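Long-range contact in beta-hexosaminidase Amuc_2018 (Akkermansia muciniphila, PDB 6JEB), which hydrolyses terminal non-reducing N-acetylhexosamine residues from beta-N-acetylhexosaminides, including N-acetylglucosamine from unbranched N-glycans and chitobiose: residues D98-K110 with R151-Y165. Numbering follows the deposited sequence.
Sequences DPARHFIPAADLK and REESFGDGIPHEGMY
Arg151 NH1 and NH2 meet on a single acceptor, the backbone O of Arg101, with NH2 2.9 Å from it and nearly in line with the C=O bond. Through NE and NH2 the same flat guanidinium also takes Ser154 OG, so its rotation is fixed from two sides. Arg151 NH2 lies over one face of the His102 ring, 3.2 Å from His102 NE2, with the two planes almost perpendicular. That imidazole, bonded through ND1 to Ala401 O, turns its CD2 edge onto the face of His161 in a T-shaped pair. With CG anti to the backbone N (chi1 -175°), the His161 ring swings across to Phe103, whose N-H reaches His161 NE2 in the ring plane (2.9 Å, 165°). Packing is also close at Tyr165: Phe103 CE1 lies over the middle of its ring, 3.4 Å from Tyr165 CE1, and Tyr165 OH bonds Ile104 O at 2.6 Å on a lone pair. Gly163 CA covers a Phe103 face. By contrast, Gly156 and Gly158 to Pro160 are solvent-exposed, touching nothing of 98-110. The arrangement is consistent with second-shell support in a GH20 TIM barrel: Arg151 holds the backbone of substrate-binding Arg101, whose guanidinium bonds Gln132 and salt-bridges catalytic Asp130.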
# COMPACT_ATOMS: atom_id res chain seq x y z
N ASP A 98 4.63 -5.06 4.45
CA ASP A 98 4.82 -5.00 5.90
C ASP A 98 6.12 -5.69 6.28
O ASP A 98 6.12 -6.75 6.94
CB ASP A 98 3.61 -5.63 6.60
CG ASP A 98 3.66 -5.55 8.11
OD1 ASP A 98 4.55 -4.87 8.68
OD2 ASP A 98 2.77 -6.17 8.74
N PRO A 99 7.26 -5.12 5.90
CA PRO A 99 8.54 -5.72 6.32
C PRO A 99 8.77 -5.60 7.82
O PRO A 99 9.61 -6.34 8.35
CB PRO A 99 9.58 -4.94 5.52
CG PRO A 99 8.92 -3.59 5.28
CD PRO A 99 7.46 -3.93 5.06
N ALA A 100 8.06 -4.71 8.52
CA ALA A 100 8.17 -4.66 9.97
C ALA A 100 7.83 -6.00 10.60
O ALA A 100 8.52 -6.46 11.51
CB ALA A 100 7.26 -3.57 10.54
N ARG A 101 6.75 -6.64 10.13
CA ARG A 101 6.35 -7.92 10.71
C ARG A 101 7.21 -9.07 10.21
O ARG A 101 7.61 -9.93 11.00
CB ARG A 101 4.87 -8.19 10.43
CG ARG A 101 3.92 -7.62 11.49
CD ARG A 101 4.15 -6.12 11.74
NE ARG A 101 3.16 -5.63 12.70
CZ ARG A 101 1.92 -5.27 12.38
NH1 ARG A 101 1.52 -5.32 11.11
NH2 ARG A 101 1.08 -4.87 13.32
N HIS A 102 7.50 -9.11 8.91
CA HIS A 102 8.44 -10.09 8.37
C HIS A 102 9.25 -9.39 7.30
O HIS A 102 8.69 -8.88 6.32
CB HIS A 102 7.75 -11.33 7.81
CG HIS A 102 7.40 -12.34 8.85
ND1 HIS A 102 6.13 -12.45 9.38
CD2 HIS A 102 8.15 -13.28 9.47
CE1 HIS A 102 6.12 -13.42 10.28
NE2 HIS A 102 7.33 -13.93 10.36
N PHE A 103 10.57 -9.37 7.49
CA PHE A 103 11.46 -8.68 6.58
C PHE A 103 11.33 -9.24 5.17
O PHE A 103 11.21 -10.45 4.98
CB PHE A 103 12.89 -8.88 7.08
CG PHE A 103 13.92 -8.12 6.30
CD1 PHE A 103 13.96 -6.73 6.34
CD2 PHE A 103 14.85 -8.79 5.52
CE1 PHE A 103 14.91 -6.03 5.62
CE2 PHE A 103 15.80 -8.10 4.80
CZ PHE A 103 15.83 -6.72 4.85
N ILE A 104 11.34 -8.35 4.18
CA ILE A 104 11.26 -8.75 2.78
C ILE A 104 12.61 -8.44 2.13
O ILE A 104 12.96 -7.26 1.96
CB ILE A 104 10.13 -8.03 2.02
CG1 ILE A 104 8.81 -8.12 2.80
CG2 ILE A 104 10.00 -8.61 0.62
CD1 ILE A 104 7.73 -7.17 2.24
N PRO A 105 13.39 -9.45 1.76
CA PRO A 105 14.69 -9.19 1.13
C PRO A 105 14.54 -8.37 -0.14
O PRO A 105 13.51 -8.40 -0.81
CB PRO A 105 15.22 -10.59 0.83
CG PRO A 105 14.55 -11.47 1.86
CD PRO A 105 13.17 -10.89 2.01
N ALA A 106 15.60 -7.62 -0.45
CA ALA A 106 15.60 -6.75 -1.63
C ALA A 106 15.18 -7.47 -2.90
O ALA A 106 14.41 -6.93 -3.70
CB ALA A 106 17.00 -6.15 -1.82
N ALA A 107 15.69 -8.69 -3.12
CA ALA A 107 15.36 -9.40 -4.35
C ALA A 107 13.88 -9.74 -4.42
O ALA A 107 13.29 -9.75 -5.51
CB ALA A 107 16.20 -10.67 -4.48
N ASP A 108 13.26 -10.02 -3.26
CA ASP A 108 11.84 -10.34 -3.23
C ASP A 108 10.99 -9.09 -3.43
O ASP A 108 9.94 -9.16 -4.07
CB ASP A 108 11.49 -11.03 -1.92
CG ASP A 108 12.13 -12.41 -1.80
OD1 ASP A 108 12.54 -12.98 -2.84
OD2 ASP A 108 12.21 -12.94 -0.68
N LEU A 109 11.45 -7.94 -2.93
CA LEU A 109 10.76 -6.69 -3.22
C LEU A 109 10.71 -6.43 -4.72
O LEU A 109 9.69 -5.95 -5.23
CB LEU A 109 11.46 -5.53 -2.52
CG LEU A 109 11.21 -5.42 -1.02
CD1 LEU A 109 12.12 -4.35 -0.43
CD2 LEU A 109 9.74 -5.09 -0.77
N LYS A 110 11.80 -6.72 -5.44
CA LYS A 110 11.82 -6.51 -6.88
C LYS A 110 10.71 -7.28 -7.57
O LYS A 110 10.01 -6.75 -8.43
CB LYS A 110 13.17 -6.91 -7.48
CG LYS A 110 14.32 -5.99 -7.16
CD LYS A 110 15.59 -6.45 -7.87
CE LYS A 110 16.77 -5.52 -7.59
NZ LYS A 110 17.08 -5.47 -6.13
N ARG A 151 13.97 -10.01 16.75
CA ARG A 151 13.08 -10.55 17.76
C ARG A 151 13.40 -12.02 18.00
O ARG A 151 13.98 -12.71 17.16
CB ARG A 151 11.59 -10.34 17.41
CG ARG A 151 11.09 -11.14 16.23
CD ARG A 151 9.57 -10.96 16.06
NE ARG A 151 9.05 -11.76 14.95
CZ ARG A 151 8.81 -11.29 13.73
NH1 ARG A 151 9.04 -10.00 13.45
NH2 ARG A 151 8.32 -12.09 12.80
N GLU A 152 12.99 -12.51 19.18
CA GLU A 152 13.39 -13.83 19.64
C GLU A 152 12.69 -14.95 18.87
O GLU A 152 13.26 -16.04 18.70
CB GLU A 152 13.10 -13.95 21.14
CG GLU A 152 13.42 -15.32 21.73
CD GLU A 152 12.81 -15.49 23.11
OE1 GLU A 152 12.43 -14.47 23.73
OE2 GLU A 152 12.70 -16.64 23.57
N GLU A 153 11.45 -14.72 18.43
CA GLU A 153 10.64 -15.77 17.81
C GLU A 153 9.38 -15.10 17.26
O GLU A 153 9.21 -13.88 17.34
CB GLU A 153 10.27 -16.88 18.79
CG GLU A 153 9.48 -16.40 20.01
CD GLU A 153 9.04 -17.53 20.94
OE1 GLU A 153 9.22 -18.72 20.57
OE2 GLU A 153 8.51 -17.23 22.03
N SER A 154 8.48 -15.93 16.72
CA SER A 154 7.15 -15.48 16.30
C SER A 154 6.13 -16.50 16.77
O SER A 154 6.21 -17.68 16.39
CB SER A 154 7.09 -15.33 14.78
OG SER A 154 8.19 -14.59 14.27
N PHE A 155 5.19 -16.07 17.60
CA PHE A 155 4.08 -16.94 18.03
C PHE A 155 4.58 -18.26 18.63
O PHE A 155 4.06 -19.33 18.33
CB PHE A 155 3.08 -17.19 16.90
CG PHE A 155 2.73 -15.95 16.13
CD1 PHE A 155 1.86 -15.01 16.66
CD2 PHE A 155 3.29 -15.72 14.89
CE1 PHE A 155 1.55 -13.86 15.95
CE2 PHE A 155 2.98 -14.59 14.17
CZ PHE A 155 2.11 -13.65 14.70
N GLY A 156 5.61 -18.17 19.46
CA GLY A 156 6.11 -19.35 20.15
C GLY A 156 6.89 -20.32 19.30
O GLY A 156 7.17 -21.43 19.77
N ASP A 157 7.26 -19.95 18.08
CA ASP A 157 7.91 -20.91 17.18
C ASP A 157 9.39 -21.12 17.48
O ASP A 157 10.01 -21.98 16.84
CB ASP A 157 7.70 -20.54 15.70
CG ASP A 157 8.40 -19.25 15.28
OD1 ASP A 157 9.16 -18.65 16.08
OD2 ASP A 157 8.17 -18.83 14.13
N GLY A 158 9.96 -20.36 18.41
CA GLY A 158 11.36 -20.51 18.77
C GLY A 158 12.35 -20.06 17.73
O GLY A 158 13.55 -20.31 17.89
N ILE A 159 11.91 -19.38 16.67
CA ILE A 159 12.77 -19.08 15.53
C ILE A 159 13.00 -17.57 15.48
O ILE A 159 12.08 -16.80 15.15
CB ILE A 159 12.16 -19.61 14.22
CG1 ILE A 159 12.21 -21.14 14.23
CG2 ILE A 159 12.90 -19.04 13.01
CD1 ILE A 159 11.42 -21.78 13.12
N PRO A 160 14.22 -17.10 15.78
CA PRO A 160 14.49 -15.66 15.71
C PRO A 160 14.22 -15.11 14.32
O PRO A 160 14.37 -15.80 13.30
CB PRO A 160 15.98 -15.55 16.06
CG PRO A 160 16.26 -16.81 16.86
CD PRO A 160 15.39 -17.86 16.23
N HIS A 161 13.81 -13.85 14.28
CA HIS A 161 13.58 -13.17 13.01
C HIS A 161 14.21 -11.79 13.08
O HIS A 161 13.99 -11.05 14.05
CB HIS A 161 12.09 -13.02 12.70
CG HIS A 161 11.84 -12.42 11.35
ND1 HIS A 161 12.06 -13.13 10.19
CD2 HIS A 161 11.47 -11.17 10.98
CE1 HIS A 161 11.80 -12.35 9.15
NE2 HIS A 161 11.45 -11.16 9.60
N GLU A 162 15.00 -11.45 12.06
CA GLU A 162 15.62 -10.13 12.04
C GLU A 162 15.74 -9.65 10.61
O GLU A 162 15.50 -10.38 9.64
CB GLU A 162 17.01 -10.12 12.70
CG GLU A 162 18.13 -10.69 11.84
CD GLU A 162 19.52 -10.35 12.38
OE1 GLU A 162 19.77 -9.17 12.74
OE2 GLU A 162 20.38 -11.26 12.46
N GLY A 163 16.11 -8.38 10.49
CA GLY A 163 16.43 -7.81 9.20
C GLY A 163 16.35 -6.30 9.25
O GLY A 163 15.54 -5.73 9.98
N MET A 164 17.20 -5.64 8.47
CA MET A 164 17.11 -4.19 8.35
C MET A 164 17.64 -3.82 6.98
O MET A 164 18.67 -4.36 6.55
CB MET A 164 17.93 -3.50 9.45
CG MET A 164 17.88 -1.97 9.36
SD MET A 164 18.70 -1.14 10.73
CE MET A 164 17.30 -0.70 11.76
N TYR A 165 16.94 -2.93 6.27
CA TYR A 165 17.43 -2.47 4.98
C TYR A 165 18.66 -1.59 5.17
O TYR A 165 18.83 -0.95 6.21
CB TYR A 165 16.33 -1.68 4.25
CG TYR A 165 15.16 -2.57 3.94
CD1 TYR A 165 15.27 -3.58 2.99
CD2 TYR A 165 13.95 -2.43 4.62
CE1 TYR A 165 14.22 -4.43 2.73
CE2 TYR A 165 12.89 -3.28 4.36
CZ TYR A 165 13.03 -4.28 3.42
OH TYR A 165 11.98 -5.12 3.17